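Local coordinates for spore coat polysaccharide biosynthesis protein SpsE (Bacillus subtilis, PDB 1VLI) that probably acts as an N-acylneuraminate-9-phosphate synthase-like enzyme in making the spore coat polysaccharide, and binds a zinc ion in its TIM-barrel domain, at residues K243-L255 with A263-I276. Numbering follows the deposited sequence.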
# COMPACT_ATOMS: atom_id res chain seq x y z
N LYS A 243 -5.75 3.80 -14.06
CA LYS A 243 -7.17 4.04 -13.70
C LYS A 243 -7.40 4.50 -12.24
O LYS A 243 -8.55 4.75 -11.82
CB LYS A 243 -8.01 2.80 -14.03
CG LYS A 243 -7.89 2.30 -15.47
CD LYS A 243 -8.39 3.35 -16.47
CE LYS A 243 -9.88 3.65 -16.32
NZ LYS A 243 -10.40 4.48 -17.46
N LEU A 244 -6.31 4.56 -11.48
CA LEU A 244 -6.25 5.21 -10.19
C LEU A 244 -4.94 5.96 -10.08
O LEU A 244 -3.90 5.55 -10.67
CB LEU A 244 -6.33 4.23 -9.03
CG LEU A 244 -7.17 2.95 -9.01
CD1 LEU A 244 -6.50 1.89 -9.92
CD2 LEU A 244 -7.13 2.48 -7.61
N ILE A 245 -5.00 7.07 -9.33
CA ILE A 245 -3.84 7.93 -9.04
C ILE A 245 -3.88 8.21 -7.57
O ILE A 245 -4.93 8.58 -7.04
CB ILE A 245 -3.91 9.28 -9.81
CG1 ILE A 245 -3.94 9.11 -11.33
CG2 ILE A 245 -2.75 10.23 -9.42
CD1 ILE A 245 -2.64 8.37 -11.97
N GLU A 246 -2.74 8.04 -6.92
CA GLU A 246 -2.59 8.42 -5.52
C GLU A 246 -1.51 9.52 -5.44
O GLU A 246 -0.43 9.39 -6.06
CB GLU A 246 -2.17 7.19 -4.73
CG GLU A 246 -2.30 7.27 -3.22
CD GLU A 246 -1.75 6.02 -2.52
OE1 GLU A 246 -1.44 5.01 -3.21
OE2 GLU A 246 -1.62 6.05 -1.28
N LYS A 247 -1.83 10.62 -4.74
CA LYS A 247 -0.87 11.70 -4.50
C LYS A 247 -1.00 12.21 -3.07
O LYS A 247 -2.14 12.32 -2.56
CB LYS A 247 -1.12 12.86 -5.47
CG LYS A 247 -0.00 13.91 -5.58
CD LYS A 247 0.99 13.59 -6.68
CE LYS A 247 1.74 14.85 -7.12
NZ LYS A 247 2.84 14.50 -8.08
N HIS A 248 0.13 12.49 -2.41
CA HIS A 248 0.13 13.11 -1.08
C HIS A 248 -0.33 14.57 -1.18
O HIS A 248 0.01 15.27 -2.16
CB HIS A 248 1.50 13.10 -0.42
CG HIS A 248 2.02 11.73 -0.13
ND1 HIS A 248 2.27 11.29 1.15
CD2 HIS A 248 2.34 10.69 -0.95
CE1 HIS A 248 2.72 10.05 1.12
NE2 HIS A 248 2.78 9.66 -0.15
N PHE A 249 -1.10 15.00 -0.18
CA PHE A 249 -1.44 16.40 -0.05
C PHE A 249 -1.36 16.85 1.41
O PHE A 249 -1.40 16.04 2.33
CB PHE A 249 -2.81 16.70 -0.64
CG PHE A 249 -3.97 16.37 0.27
CD1 PHE A 249 -4.32 15.06 0.52
CD2 PHE A 249 -4.72 17.40 0.85
CE1 PHE A 249 -5.39 14.74 1.34
CE2 PHE A 249 -5.81 17.11 1.68
CZ PHE A 249 -6.15 15.78 1.93
N THR A 250 -1.21 18.15 1.60
CA THR A 250 -1.17 18.73 2.92
C THR A 250 -2.04 19.97 2.89
O THR A 250 -2.58 20.31 1.85
CB THR A 250 0.28 19.07 3.33
OG1 THR A 250 0.27 19.73 4.60
CG2 THR A 250 0.89 20.12 2.37
N ILE A 251 -2.17 20.62 4.04
CA ILE A 251 -2.98 21.83 4.15
C ILE A 251 -2.09 23.05 3.95
O ILE A 251 -2.57 24.13 3.59
CB ILE A 251 -3.76 21.82 5.53
CG1 ILE A 251 -5.13 22.47 5.38
CG2 ILE A 251 -2.96 22.39 6.73
CD1 ILE A 251 -6.15 21.58 4.70
N ASP A 252 -0.79 22.85 4.15
CA ASP A 252 0.22 23.92 4.09
C ASP A 252 1.63 23.31 3.98
O ASP A 252 2.10 22.66 4.92
CB ASP A 252 0.11 24.82 5.33
CG ASP A 252 1.26 25.80 5.47
OD1 ASP A 252 2.00 26.05 4.49
OD2 ASP A 252 1.50 26.39 6.54
N LYS A 253 2.30 23.54 2.85
CA LYS A 253 3.59 22.90 2.53
C LYS A 253 4.75 23.30 3.45
O LYS A 253 5.78 22.62 3.50
CB LYS A 253 3.97 23.18 1.07
CG LYS A 253 3.08 22.49 0.03
CD LYS A 253 3.23 23.10 -1.37
CE LYS A 253 4.53 22.70 -2.06
NZ LYS A 253 4.60 21.24 -2.33
N ASN A 254 4.58 24.41 4.15
CA ASN A 254 5.65 24.95 4.99
C ASN A 254 5.60 24.47 6.44
O ASN A 254 6.52 24.75 7.21
CB ASN A 254 5.72 26.48 4.90
CG ASN A 254 6.09 26.98 3.51
OD1 ASN A 254 5.42 27.85 2.95
ND2 ASN A 254 7.15 26.40 2.92
N LEU A 255 4.55 23.73 6.80
CA LEU A 255 4.44 23.11 8.13
C LEU A 255 5.66 22.22 8.39
O LEU A 255 6.16 21.59 7.46
CB LEU A 255 3.11 22.34 8.27
CG LEU A 255 1.84 23.20 8.43
CD1 LEU A 255 0.58 22.41 8.16
CD2 LEU A 255 1.77 23.87 9.80
N ALA A 263 4.40 17.36 -0.32
CA ALA A 263 3.00 17.08 -0.65
C ALA A 263 2.40 18.27 -1.38
O ALA A 263 2.91 19.39 -1.28
CB ALA A 263 2.20 16.77 0.61
N LEU A 264 1.33 18.04 -2.13
CA LEU A 264 0.64 19.14 -2.78
C LEU A 264 -0.23 19.89 -1.76
O LEU A 264 -0.79 19.26 -0.86
CB LEU A 264 -0.24 18.61 -3.91
CG LEU A 264 0.49 17.82 -4.99
CD1 LEU A 264 -0.46 17.62 -6.16
CD2 LEU A 264 1.76 18.56 -5.43
N ASN A 265 -0.31 21.22 -1.89
CA ASN A 265 -1.25 22.00 -1.10
C ASN A 265 -2.65 21.90 -1.74
O ASN A 265 -2.79 21.28 -2.80
CB ASN A 265 -0.77 23.44 -0.91
CG ASN A 265 -0.71 24.23 -2.20
OD1 ASN A 265 -1.58 24.13 -3.08
ND2 ASN A 265 0.33 25.05 -2.32
N PRO A 266 -3.69 22.43 -1.11
CA PRO A 266 -5.05 22.29 -1.64
C PRO A 266 -5.25 22.76 -3.06
O PRO A 266 -6.03 22.13 -3.77
CB PRO A 266 -5.88 23.13 -0.68
CG PRO A 266 -5.13 22.98 0.62
CD PRO A 266 -3.69 23.11 0.20
N ASP A 267 -4.59 23.85 -3.45
CA ASP A 267 -4.69 24.41 -4.79
C ASP A 267 -4.08 23.49 -5.83
O ASP A 267 -4.70 23.18 -6.85
CB ASP A 267 -3.96 25.74 -4.87
CG ASP A 267 -4.58 26.78 -4.01
OD1 ASP A 267 -4.45 26.66 -2.77
OD2 ASP A 267 -5.21 27.74 -4.48
N GLU A 268 -2.84 23.08 -5.56
CA GLU A 268 -2.14 22.14 -6.39
C GLU A 268 -2.91 20.80 -6.51
O GLU A 268 -2.87 20.18 -7.57
CB GLU A 268 -0.73 21.90 -5.86
CG GLU A 268 0.09 23.16 -5.67
CD GLU A 268 1.46 22.88 -5.07
OE1 GLU A 268 1.53 22.23 -3.99
OE2 GLU A 268 2.47 23.30 -5.67
N LEU A 269 -3.62 20.39 -5.46
CA LEU A 269 -4.43 19.16 -5.50
C LEU A 269 -5.56 19.30 -6.50
O LEU A 269 -5.69 18.45 -7.39
CB LEU A 269 -4.97 18.75 -4.11
CG LEU A 269 -5.65 17.36 -4.00
CD1 LEU A 269 -4.68 16.18 -4.20
CD2 LEU A 269 -6.40 17.18 -2.68
N LYS A 270 -6.35 20.38 -6.36
CA LYS A 270 -7.40 20.76 -7.33
C LYS A 270 -6.85 20.85 -8.77
O LYS A 270 -7.50 20.42 -9.73
CB LYS A 270 -8.04 22.10 -6.93
CG LYS A 270 -9.31 22.50 -7.69
N GLU A 271 -5.65 21.40 -8.89
CA GLU A 271 -4.96 21.55 -10.16
C GLU A 271 -4.67 20.18 -10.79
O GLU A 271 -4.96 19.97 -11.97
CB GLU A 271 -3.68 22.35 -9.92
CG GLU A 271 -2.81 22.61 -11.13
CD GLU A 271 -1.56 23.40 -10.77
OE1 GLU A 271 -1.60 24.17 -9.78
OE2 GLU A 271 -0.54 23.26 -11.50
N MSE A 272 -4.12 19.24 -10.00
CA MSE A 272 -3.91 17.86 -10.44
C MSE A 272 -5.18 17.22 -10.95
O MSE A 272 -5.20 16.66 -12.05
CB MSE A 272 -3.33 16.99 -9.34
CG MSE A 272 -2.92 15.60 -9.88
SE MSE A 272 -2.50 14.33 -8.48
CE MSE A 272 -4.41 14.11 -7.58
N VAL A 273 -6.23 17.28 -10.13
CA VAL A 273 -7.56 16.74 -10.47
C VAL A 273 -8.08 17.30 -11.79
O VAL A 273 -8.53 16.53 -12.65
CB VAL A 273 -8.59 16.96 -9.31
CG1 VAL A 273 -9.99 16.50 -9.72
CG2 VAL A 273 -8.14 16.22 -8.01
N ASP A 274 -8.00 18.62 -11.96
CA ASP A 274 -8.41 19.25 -13.20
C ASP A 274 -7.52 18.77 -14.37
O ASP A 274 -8.01 18.50 -15.47
CB ASP A 274 -8.37 20.78 -13.06
CG ASP A 274 -9.41 21.34 -12.04
OD1 ASP A 274 -10.33 20.60 -11.61
OD2 ASP A 274 -9.38 22.52 -11.62
N GLY A 275 -6.21 18.68 -14.14
CA GLY A 275 -5.32 18.06 -15.12
C GLY A 275 -5.80 16.67 -15.57
O GLY A 275 -5.98 16.42 -16.77
N ILE A 276 -6.01 15.78 -14.59
CA ILE A 276 -6.46 14.40 -14.86
C ILE A 276 -7.78 14.38 -15.64
O ILE A 276 -7.91 13.61 -16.60
CB ILE A 276 -6.62 13.59 -13.54
CG1 ILE A 276 -5.26 13.14 -13.02
CG2 ILE A 276 -7.49 12.36 -13.73
CD1 ILE A 276 -5.19 13.07 -11.51
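Both backbone polar atoms of Leu264 are satisfied by the chain leaving strand 244-248: its N donates to His248 O (3.1 Å, from above the carbonyl plane), and its O accepts from Thr250 N (2.7 Å). This single bridge closes the loop joining the last strand of the TIM barrel to helix 266-285, which runs back almost antiparallel to the strand. Lys253, its chain folded back about the CG-CD and CD-CE bonds (chi3 75°, chi4 64°), brings NZ to Ala263 O at 2.7 Å, while the salt bridge from NZ to Glu268 OE1 is long (3.6 Å). That oxygen uses its anti lone pair to accept from Asn265 N, and Asn265 OD1 accepts from Glu268 N, completing a capping box. An alanine in place of Lys253 would probably leave Ala263 O without this donor and the Glu268 carboxylate without its nearby positive charge. Deeper in, the selenium of selenomethionine Met272 packs on Lys247 CB (3.6 Å); this lysine's ammonium is satisfied by Asp225 and the carbonyls of Ser227 and His229. Leu269 CD2 lies over one face of the Phe249 ring. Backbone bonds and the Lys253 ammonium thus fix the loop's return beside zinc ligand His248, whereas the helix rests on strand and exit through carbon and selenium contacts.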